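Local coordinates for protein type-2Aa cytolytic delta-endotoxin (Bacillus thuringiensis serovar kyushuensis, PDB 1CBY) that kills mosquito and other fly larvae by perforating the membranes of their midgut epithelial cells, at residues F43-Y48 with N170-I175. Sequence-based numbering, arbitrary orientation.
Sequences FNTVFY and NILFSI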
# COMPACT_ATOMS: atom_id res chain seq x y z
N PHE A 43 12.25 -5.79 -0.27
CA PHE A 43 11.66 -5.09 0.87
C PHE A 43 10.27 -4.58 0.55
O PHE A 43 10.02 -4.09 -0.55
CB PHE A 43 12.51 -3.87 1.25
CG PHE A 43 13.54 -4.15 2.30
CD1 PHE A 43 13.17 -4.57 3.58
CD2 PHE A 43 14.90 -3.99 2.03
CE1 PHE A 43 14.12 -4.82 4.57
CE2 PHE A 43 15.86 -4.24 3.01
CZ PHE A 43 15.47 -4.66 4.28
N ASN A 44 9.35 -4.75 1.50
CA ASN A 44 8.00 -4.22 1.36
C ASN A 44 8.23 -2.83 1.99
O ASN A 44 8.45 -2.70 3.20
CB ASN A 44 7.00 -5.04 2.19
CG ASN A 44 5.55 -4.78 1.79
OD1 ASN A 44 4.65 -5.48 2.25
ND2 ASN A 44 5.32 -3.78 0.95
N THR A 45 8.26 -1.82 1.14
CA THR A 45 8.55 -0.47 1.56
C THR A 45 7.36 0.43 1.92
O THR A 45 6.35 0.47 1.21
CB THR A 45 9.41 0.21 0.50
OG1 THR A 45 10.44 -0.70 0.09
CG2 THR A 45 10.06 1.45 1.05
N VAL A 46 7.49 1.14 3.04
CA VAL A 46 6.47 2.07 3.52
C VAL A 46 7.16 3.41 3.78
O VAL A 46 8.07 3.48 4.62
CB VAL A 46 5.78 1.56 4.81
CG1 VAL A 46 4.83 2.61 5.36
CG2 VAL A 46 5.02 0.28 4.53
N PHE A 47 6.77 4.43 3.03
CA PHE A 47 7.35 5.77 3.15
C PHE A 47 6.36 6.82 3.65
O PHE A 47 5.31 7.03 3.02
CB PHE A 47 7.86 6.26 1.78
CG PHE A 47 9.21 5.72 1.38
CD1 PHE A 47 9.90 4.82 2.18
CD2 PHE A 47 9.80 6.13 0.18
CE1 PHE A 47 11.14 4.33 1.79
CE2 PHE A 47 11.04 5.66 -0.21
CZ PHE A 47 11.71 4.75 0.59
N TYR A 48 6.70 7.48 4.75
CA TYR A 48 5.88 8.55 5.31
C TYR A 48 6.86 9.72 5.38
O TYR A 48 7.50 9.94 6.41
CB TYR A 48 5.36 8.19 6.70
CG TYR A 48 4.40 9.22 7.28
CD1 TYR A 48 4.88 10.38 7.88
CD2 TYR A 48 3.03 9.02 7.22
CE1 TYR A 48 4.00 11.33 8.41
CE2 TYR A 48 2.14 9.97 7.74
CZ TYR A 48 2.64 11.12 8.34
OH TYR A 48 1.78 12.06 8.86
N ASN A 170 10.37 -9.32 4.78
CA ASN A 170 11.17 -8.11 4.93
C ASN A 170 10.33 -6.87 4.71
O ASN A 170 9.62 -6.75 3.70
CB ASN A 170 12.34 -8.12 3.95
CG ASN A 170 13.16 -9.40 4.03
OD1 ASN A 170 13.44 -9.90 5.11
ND2 ASN A 170 13.54 -9.92 2.87
N ILE A 171 10.46 -5.93 5.64
CA ILE A 171 9.72 -4.67 5.63
C ILE A 171 10.71 -3.53 5.90
O ILE A 171 11.73 -3.74 6.55
CB ILE A 171 8.67 -4.64 6.78
CG1 ILE A 171 7.66 -5.77 6.61
CG2 ILE A 171 7.94 -3.31 6.81
CD1 ILE A 171 6.75 -5.96 7.81
N LEU A 172 10.43 -2.35 5.35
CA LEU A 172 11.29 -1.20 5.60
C LEU A 172 10.42 0.03 5.75
O LEU A 172 9.65 0.37 4.86
CB LEU A 172 12.31 -0.98 4.47
CG LEU A 172 13.26 0.20 4.75
CD1 LEU A 172 14.71 -0.24 4.68
CD2 LEU A 172 12.99 1.35 3.79
N PHE A 173 10.53 0.66 6.92
CA PHE A 173 9.77 1.86 7.22
C PHE A 173 10.72 3.04 7.09
O PHE A 173 11.88 2.96 7.47
CB PHE A 173 9.24 1.82 8.66
CG PHE A 173 8.20 0.76 8.91
CD1 PHE A 173 6.92 0.86 8.37
CD2 PHE A 173 8.48 -0.33 9.74
CE1 PHE A 173 5.94 -0.10 8.64
CE2 PHE A 173 7.50 -1.30 10.02
CZ PHE A 173 6.24 -1.18 9.47
N SER A 174 10.22 4.14 6.54
CA SER A 174 11.00 5.35 6.40
C SER A 174 10.05 6.48 6.80
O SER A 174 9.04 6.73 6.12
CB SER A 174 11.49 5.51 4.96
OG SER A 174 12.48 6.51 4.86
N ILE A 175 10.34 7.12 7.93
CA ILE A 175 9.49 8.18 8.46
C ILE A 175 10.19 9.53 8.66
O ILE A 175 11.29 9.60 9.20
CB ILE A 175 8.80 7.70 9.78
CG1 ILE A 175 8.27 8.87 10.60
CG2 ILE A 175 9.75 6.82 10.58
CD1 ILE A 175 7.05 9.52 10.02
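Asn44 to Tyr48 and Asn170 to Ile175 are neighbouring parallel strands, their short axes 4.7 Å apart at closest and 14° from parallel. Five backbone hydrogen bonds join them, from Asn44 N to Asn170 O at 3.0 Å through to Tyr48 N to Ser174 O at 2.8 Å, the latter almost straight at 177°. The densest packing centres on Leu172 and Phe43, the two residues most covered by the partner strand. With its CG anti to the backbone N (chi1 -177°), Leu172 lies between two aromatic rings: its CB makes an off-centre CH-pi contact 4.2 Å from the centroid of the Phe43 ring, CD1 lies over a face of that ring, and CD2 reaches the edge of the Phe47 ring at 4.0 Å from CE1. Thr45 CG2 meets the same methyl, and helix 54-63 packs against Leu172, Phe47 and Ser174. On the Val46 face contact across the pair is thinner: Val46 CB is 3.8 Å from Phe173 CD1, and Asn44 meets the partner strand through CB, 3.5 Å from Asn170 O, its OD1 hydrogen-bonded to Tyr169 OH. All twelve residues are buried: helices 54-63 and 129-141 cover the faces, and strand 44-48 pairs in parallel with a strand of the second subunit along its other edge. The arrangement is typical of the Cyt toxin fold, a sheet between helical layers, here continued across the protoxin dimer.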